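Local coordinates for protein (tenascin) (Gallus gallus, PDB 1QR4) that forms part of the extracellular matrix protein tenascin, two tandem fibronectin type III domains that span its heparin- and contactin-binding regions and probably bind heparin, at residues R63-G68 and G91-G96; V113-P118 and V162-V167. All blocks are in the same frame, centred on the assembly; numbering follows the deposited sequence.

Contact 1 closes the end of the first fibronectin type III domain, where the loop 63-68 meets the chain leaving strand 87-92; contact 2 lies in the core of the second domain, between its two sheets. The contacts follow one another along the chain, with centres about 18 Å apart. They touch where Gly96 O and Ser166 OG lie 2.7 Å apart, a probable hydrogen bond. Nearby, Pro118 CG packs 3.8 Å from Gly96 O. Lys90, part of the putative heparin-binding site, has its side chain about 11 Å from that of Thr93 in contact 1, whereas contact 2 is remote from that site.

Contact 1 (R63-G68 and G91-G96); sequences RGLDAG and GSTVVG
The hydroxyl of Thr93 is held at two points by the loop 63-68 and the residue that follows it. Its OG1 donates to the carbonyl O of Asp66 at 2.5 Å, approaching in the carbonyl plane on a lone pair with a C=O...O angle of 140°, and it is also hydrogen-bonded to the backbone N of Thr69. With chi1 at 46°, OG1 occupies the position between the backbone N and the carbonyl carbon of its own residue, while CG2 lies anti to the carbonyl carbon and faces Leu65. The two side chains meet at an oblique crossing, where Thr93 CG2 lies 3.9 Å from Leu65 CB and about as near to Leu65 CD1, so one threonine serves the loop with a polar branch and an apolar one.

Farther along, the backbones come together directly. The N of Gly68 donates to Val94 O over 2.9 Å, but the bond is bent, 144° at the hydrogen, and the donor stands well above the carbonyl plane. A CA-H...O contact accompanies it, with Gly68 CA 3.1 Å from Thr93 O. Gly68 has a positive phi, and its CA lies 4.0 Å from Val95 CA, the closest approach of the two backbones by their CA atoms. Beside it Ala67 CB rests 3.7 Å from both Val94 O and Gly96 N, packing against the polar backbone of the chain running into the second domain.

On the inner side, Leu65 also lies against Tyr71 and Leu23, and Asp66 N donates to the hydroxyl of Tyr71. Such a bond between a tyrosine hydroxyl and the backbone of the loop before its strand is the tyrosine corner, a hallmark of the E-F loop in fibronectin type III domains, set here against the interdomain junction.

Contact 2 (V113-P118 and V162-V167); sequences VSWTPP and VNIISV
Ile164 extends its longer branch across the space between the sheets, CG1 anti to the carbonyl carbon (chi1 -60°) and CD1 continuing the extended chain outward. Opposite it, chi1 of 55° sets the Trp115 indole between that residue's own backbone N and carbonyl carbon, placing it over the strand that faces Ile164. The two side chains cross at a slant. Ile164 CD1 comes to 3.5 Å from Trp115 CE3, with Trp115 CB a little farther, while the other methyl, Ile164 CG2, lies over one face of the indole, 4.3 Å above its plane and displaced toward the rim.

CD1 of Ile164 also reaches Val113 CG2, 3.8 Å away; here the valine and isoleucine pass alongside each other in opposite senses. Val113 CG2 also touches Val162 CG1, at a looser 4.3 Å, so a single methyl spans alternate residues of the facing strand. No hydrogen bond joins the segments. At the far end Pro118 CG approaches Ser166 OG, a buried hydroxyl whose polar partner is the carbonyl O of Gly96.

The strand axes pass 9.5 Å apart at -39°, the spacing and twist of face-to-face sheets in a beta sandwich, and a tryptophan in this second strand is a familiar core residue of fibronectin type III domains. Strand 111-115 is the middle member of the three-stranded sheet, between 101-104 and 148-151; strand 159-168 belongs to the four-stranded sheet, between 124-131 and 171-181. Tyr125 of strand 124-131 meets the Trp115 ring, and Ile101 and Ile176 pack on Ile164.

Contact 1 (R63-G68 and G91-G96)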
ATOM      1  N   ARG A  63      -6.378  -7.314  -7.502  1.00 46.11           N
ATOM      2  CA  ARG A  63      -6.646  -5.877  -7.455  1.00 39.86           C
ATOM      3  C   ARG A  63      -8.010  -5.498  -6.876  1.00 42.07           C
ATOM      4  O   ARG A  63      -8.921  -6.336  -6.752  1.00 44.51           O
ATOM      5  CB  ARG A  63      -6.530  -5.293  -8.872  1.00 51.95           C
ATOM      6  CG  ARG A  63      -5.126  -5.326  -9.477  1.00 64.89           C
ATOM      7  CD  ARG A  63      -5.169  -5.022 -10.967  1.00 70.79           C
ATOM      8  NE  ARG A  63      -5.778  -6.112 -11.729  1.00 95.79           N
ATOM      9  CZ  ARG A  63      -5.150  -6.827 -12.660  1.00 95.82           C
ATOM     10  NH1 ARG A  63      -3.883  -6.568 -12.961  1.00 91.95           N
ATOM     11  NH2 ARG A  63      -5.779  -7.824 -13.271  1.00 89.80           N
ATOM     12  N   GLY A  64      -8.147  -4.216  -6.546  1.00 38.69           N
ATOM     13  CA  GLY A  64      -9.403  -3.714  -6.014  1.00 38.66           C
ATOM     14  C   GLY A  64      -9.558  -3.898  -4.525  1.00 40.34           C
ATOM     15  O   GLY A  64     -10.666  -3.891  -3.996  1.00 43.29           O
ATOM     16  N   LEU A  65      -8.427  -4.005  -3.844  1.00 44.25           N
ATOM     17  CA  LEU A  65      -8.411  -4.207  -2.408  1.00 44.08           C
ATOM     18  C   LEU A  65      -8.364  -2.880  -1.638  1.00 43.24           C
ATOM     19  O   LEU A  65      -8.190  -1.817  -2.232  1.00 51.30           O
ATOM     20  CB  LEU A  65      -7.201  -5.084  -2.048  1.00 42.97           C
ATOM     21  CG  LEU A  65      -6.978  -6.333  -2.908  1.00 22.00           C
ATOM     22  CD1 LEU A  65      -5.785  -7.105  -2.382  1.00 20.00           C
ATOM     23  CD2 LEU A  65      -8.223  -7.195  -2.922  1.00 16.52           C
ATOM     24  N   ASP A  66      -8.569  -2.945  -0.324  1.00 35.12           N
ATOM     25  CA  ASP A  66      -8.517  -1.761   0.523  1.00 31.00           C
ATOM     26  C   ASP A  66      -7.107  -1.651   1.111  1.00 43.25           C
ATOM     27  O   ASP A  66      -6.350  -2.620   1.075  1.00 53.35           O
ATOM     28  CB  ASP A  66      -9.599  -1.820   1.601  1.00 21.86           C
ATOM     29  CG  ASP A  66     -11.014  -1.798   1.013  1.00 43.49           C
ATOM     30  OD1 ASP A  66     -11.161  -1.921  -0.227  1.00 33.38           O
ATOM     31  OD2 ASP A  66     -11.991  -1.664   1.787  1.00 45.02           O
ATOM     32  N   ALA A  67      -6.735  -0.468   1.601  1.00 39.63           N
ATOM     33  CA  ALA A  67      -5.394  -0.244   2.134  1.00 35.16           C
ATOM     34  C   ALA A  67      -5.166  -0.703   3.572  1.00 34.37           C
ATOM     35  O   ALA A  67      -6.064  -0.632   4.407  1.00 32.65           O
ATOM     36  CB  ALA A  67      -5.032   1.210   1.999  1.00 45.61           C
ATOM     37  N   GLY A  68      -3.940  -1.137   3.856  1.00 28.66           N
ATOM     38  CA  GLY A  68      -3.588  -1.600   5.185  1.00 35.90           C
ATOM     39  C   GLY A  68      -4.659  -2.509   5.722  1.00 29.32           C
ATOM     40  O   GLY A  68      -5.224  -2.231   6.763  1.00 51.69           O
ATOM     41  N   GLY A  91      -2.308 -12.195   3.430  1.00 40.62           N
ATOM     42  CA  GLY A  91      -1.544 -11.100   2.885  1.00 42.34           C
ATOM     43  C   GLY A  91      -2.304  -9.833   3.201  1.00 42.77           C
ATOM     44  O   GLY A  91      -3.526  -9.764   3.043  1.00 39.55           O
ATOM     45  N   SER A  92      -1.591  -8.850   3.725  1.00 38.03           N
ATOM     46  CA  SER A  92      -2.204  -7.586   4.053  1.00 33.85           C
ATOM     47  C   SER A  92      -1.658  -6.518   3.119  1.00 33.79           C
ATOM     48  O   SER A  92      -0.493  -6.573   2.717  1.00 39.03           O
ATOM     49  CB  SER A  92      -1.908  -7.234   5.504  1.00 39.77           C
ATOM     50  OG  SER A  92      -0.529  -7.379   5.775  1.00 58.61           O
ATOM     51  N   THR A  93      -2.524  -5.596   2.708  1.00 41.11           N
ATOM     52  CA  THR A  93      -2.115  -4.493   1.832  1.00 34.05           C
ATOM     53  C   THR A  93      -1.331  -3.486   2.670  1.00 38.34           C
ATOM     54  O   THR A  93      -1.439  -3.482   3.904  1.00 64.78           O
ATOM     55  CB  THR A  93      -3.325  -3.758   1.225  1.00 23.37           C
ATOM     56  OG1 THR A  93      -4.294  -3.504   2.251  1.00 29.00           O
ATOM     57  CG2 THR A  93      -3.950  -4.574   0.109  1.00 21.09           C
ATOM     58  N   VAL A  94      -0.538  -2.645   2.010  1.00 35.18           N
ATOM     59  CA  VAL A  94       0.241  -1.643   2.724  1.00 40.31           C
ATOM     60  C   VAL A  94      -0.648  -0.455   3.091  1.00 21.94           C
ATOM     61  O   VAL A  94      -1.639  -0.203   2.424  1.00 39.55           O
ATOM     62  CB  VAL A  94       1.413  -1.162   1.873  1.00 29.27           C
ATOM     63  CG1 VAL A  94       0.907  -0.492   0.619  1.00 62.73           C
ATOM     64  CG2 VAL A  94       2.275  -0.206   2.672  1.00 70.08           C
ATOM     65  N   VAL A  95      -0.311   0.255   4.163  1.00 35.45           N
ATOM     66  CA  VAL A  95      -1.088   1.426   4.584  1.00 34.49           C
ATOM     67  C   VAL A  95      -1.157   2.466   3.453  1.00 43.92           C
ATOM     68  O   VAL A  95      -0.252   2.546   2.616  1.00 45.51           O
ATOM     69  CB  VAL A  95      -0.493   2.062   5.875  1.00 39.67           C
ATOM     70  CG1 VAL A  95       0.963   2.439   5.666  1.00 44.48           C
ATOM     71  CG2 VAL A  95      -1.307   3.269   6.307  1.00 34.12           C
ATOM     72  N   GLY A  96      -2.248   3.232   3.417  1.00 41.40           N
ATOM     73  CA  GLY A  96      -2.425   4.243   2.380  1.00 42.79           C
ATOM     74  C   GLY A  96      -1.616   5.538   2.449  1.00 47.32           C
ATOM     75  O   GLY A  96      -1.325   6.053   3.537  1.00 41.44           O
TER

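Contact 2 (V113-P118 and V162-V167)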
ATOM      1  N   VAL A 113       2.776  23.198   5.428  1.00 50.33           N
ATOM      2  CA  VAL A 113       2.503  22.087   4.523  1.00 34.70           C
ATOM      3  C   VAL A 113       1.279  21.360   5.064  1.00 33.07           C
ATOM      4  O   VAL A 113       1.143  21.164   6.270  1.00 38.17           O
ATOM      5  CB  VAL A 113       3.716  21.141   4.388  1.00 36.28           C
ATOM      6  CG1 VAL A 113       4.259  20.771   5.742  1.00 28.76           C
ATOM      7  CG2 VAL A 113       3.328  19.911   3.599  1.00 38.38           C
ATOM      8  N   SER A 114       0.354  21.036   4.173  1.00 30.69           N
ATOM      9  CA  SER A 114      -0.877  20.356   4.549  1.00 34.61           C
ATOM     10  C   SER A 114      -1.110  19.168   3.605  1.00 37.29           C
ATOM     11  O   SER A 114      -0.531  19.115   2.516  1.00 39.85           O
ATOM     12  CB  SER A 114      -2.033  21.345   4.470  1.00 28.44           C
ATOM     13  OG  SER A 114      -3.277  20.704   4.652  1.00 56.23           O
ATOM     14  N   TRP A 115      -1.919  18.198   4.032  1.00 42.06           N
ATOM     15  CA  TRP A 115      -2.196  17.012   3.201  1.00 42.64           C
ATOM     16  C   TRP A 115      -3.570  16.442   3.435  1.00 27.85           C
ATOM     17  O   TRP A 115      -4.137  16.617   4.495  1.00 34.85           O
ATOM     18  CB  TRP A 115      -1.178  15.900   3.474  1.00 33.45           C
ATOM     19  CG  TRP A 115      -1.118  15.531   4.913  1.00 37.25           C
ATOM     20  CD1 TRP A 115      -1.893  14.615   5.556  1.00 30.01           C
ATOM     21  CD2 TRP A 115      -0.285  16.134   5.914  1.00 35.36           C
ATOM     22  NE1 TRP A 115      -1.606  14.617   6.899  1.00 38.28           N
ATOM     23  CE2 TRP A 115      -0.622  15.537   7.149  1.00 29.53           C
ATOM     24  CE3 TRP A 115       0.712  17.124   5.887  1.00 22.68           C
ATOM     25  CZ2 TRP A 115       0.001  15.896   8.354  1.00 37.99           C
ATOM     26  CZ3 TRP A 115       1.335  17.483   7.088  1.00 35.04           C
ATOM     27  CH2 TRP A 115       0.974  16.867   8.303  1.00 34.18           C
ATOM     28  N   THR A 116      -4.106  15.753   2.440  1.00 43.01           N
ATOM     29  CA  THR A 116      -5.419  15.161   2.608  1.00 51.88           C
ATOM     30  C   THR A 116      -5.259  13.688   2.993  1.00 55.34           C
ATOM     31  O   THR A 116      -4.601  12.903   2.305  1.00 51.68           O
ATOM     32  CB  THR A 116      -6.345  15.363   1.374  1.00 54.18           C
ATOM     33  OG1 THR A 116      -6.030  14.411   0.353  1.00 68.02           O
ATOM     34  CG2 THR A 116      -6.190  16.789   0.824  1.00 60.99           C
ATOM     35  N   PRO A 117      -5.795  13.330   4.163  1.00 48.67           N
ATOM     36  CA  PRO A 117      -5.791  12.012   4.780  1.00 56.68           C
ATOM     37  C   PRO A 117      -6.424  10.931   3.939  1.00 62.14           C
ATOM     38  O   PRO A 117      -7.425  11.156   3.254  1.00 68.06           O
ATOM     39  CB  PRO A 117      -6.609  12.239   6.043  1.00 52.23           C
ATOM     40  CG  PRO A 117      -6.304  13.643   6.381  1.00 61.10           C
ATOM     41  CD  PRO A 117      -6.464  14.293   5.048  1.00 76.79           C
ATOM     42  N   PRO A 118      -5.842   9.726   3.997  1.00 56.87           N
ATOM     43  CA  PRO A 118      -6.298   8.540   3.270  1.00 60.88           C
ATOM     44  C   PRO A 118      -7.470   7.862   4.003  1.00 74.08           C
ATOM     45  O   PRO A 118      -7.768   8.193   5.165  1.00 65.68           O
ATOM     46  CB  PRO A 118      -5.057   7.654   3.288  1.00 47.07           C
ATOM     47  CG  PRO A 118      -4.469   7.959   4.642  1.00 26.24           C
ATOM     48  CD  PRO A 118      -4.572   9.462   4.701  1.00 26.38           C
ATOM     49  N   VAL A 162       9.659  17.932  -0.586  1.00 24.67           N
ATOM     50  CA  VAL A 162       8.907  17.569   0.610  1.00 30.64           C
ATOM     51  C   VAL A 162       8.071  16.335   0.435  1.00 30.52           C
ATOM     52  O   VAL A 162       7.078  16.351  -0.277  1.00 39.22           O
ATOM     53  CB  VAL A 162       7.959  18.702   1.064  1.00 41.63           C
ATOM     54  CG1 VAL A 162       7.077  18.241   2.228  1.00 24.61           C
ATOM     55  CG2 VAL A 162       8.767  19.921   1.468  1.00 42.45           C
ATOM     56  N   ASN A 163       8.429  15.310   1.202  1.00 37.23           N
ATOM     57  CA  ASN A 163       7.766  14.014   1.194  1.00 27.55           C
ATOM     58  C   ASN A 163       6.960  13.811   2.464  1.00 23.07           C
ATOM     59  O   ASN A 163       7.357  14.239   3.548  1.00 26.17           O
ATOM     60  CB  ASN A 163       8.811  12.912   1.105  1.00 16.42           C
ATOM     61  CG  ASN A 163       9.808  13.138  -0.023  1.00 36.24           C
ATOM     62  OD1 ASN A 163      10.972  13.467   0.216  1.00 42.41           O
ATOM     63  ND2 ASN A 163       9.361  12.944  -1.259  1.00 38.94           N
ATOM     64  N   ILE A 164       5.823  13.151   2.319  1.00 31.66           N
ATOM     65  CA  ILE A 164       4.948  12.846   3.445  1.00 35.95           C
ATOM     66  C   ILE A 164       4.581  11.363   3.355  1.00 34.48           C
ATOM     67  O   ILE A 164       4.229  10.863   2.279  1.00 34.98           O
ATOM     68  CB  ILE A 164       3.683  13.708   3.421  1.00 32.64           C
ATOM     69  CG1 ILE A 164       4.079  15.187   3.487  1.00 46.61           C
ATOM     70  CG2 ILE A 164       2.775  13.344   4.596  1.00 17.65           C
ATOM     71  CD1 ILE A 164       2.913  16.147   3.358  1.00 46.51           C
ATOM     72  N   ILE A 165       4.701  10.657   4.480  1.00 34.30           N
ATOM     73  CA  ILE A 165       4.417   9.225   4.535  1.00 26.53           C
ATOM     74  C   ILE A 165       3.488   8.915   5.685  1.00 28.78           C
ATOM     75  O   ILE A 165       3.611   9.523   6.745  1.00 33.36           O
ATOM     76  CB  ILE A 165       5.726   8.448   4.771  1.00 18.35           C
ATOM     77  CG1 ILE A 165       6.555   8.415   3.498  1.00 34.00           C
ATOM     78  CG2 ILE A 165       5.458   7.043   5.241  1.00 41.92           C
ATOM     79  CD1 ILE A 165       7.928   7.810   3.682  1.00 48.33           C
ATOM     80  N   SER A 166       2.549   7.992   5.472  1.00 24.93           N
ATOM     81  CA  SER A 166       1.623   7.567   6.533  1.00 23.92           C
ATOM     82  C   SER A 166       2.270   6.420   7.302  1.00 28.91           C
ATOM     83  O   SER A 166       2.977   5.585   6.714  1.00 37.45           O
ATOM     84  CB  SER A 166       0.319   7.032   5.963  1.00 19.11           C
ATOM     85  OG  SER A 166      -0.324   7.993   5.170  1.00 42.09           O
ATOM     86  N   VAL A 167       2.002   6.355   8.603  1.00 32.20           N
ATOM     87  CA  VAL A 167       2.552   5.299   9.440  1.00 38.94           C
ATOM     88  C   VAL A 167       1.483   4.711  10.357  1.00 43.38           C
ATOM     89  O   VAL A 167       0.704   5.433  10.975  1.00 46.74           O
ATOM     90  CB  VAL A 167       3.728   5.808  10.308  1.00 31.26           C
ATOM     91  CG1 VAL A 167       4.335   4.652  11.094  1.00 57.48           C
ATOM     92  CG2 VAL A 167       4.786   6.444   9.447  1.00 35.45           C
TER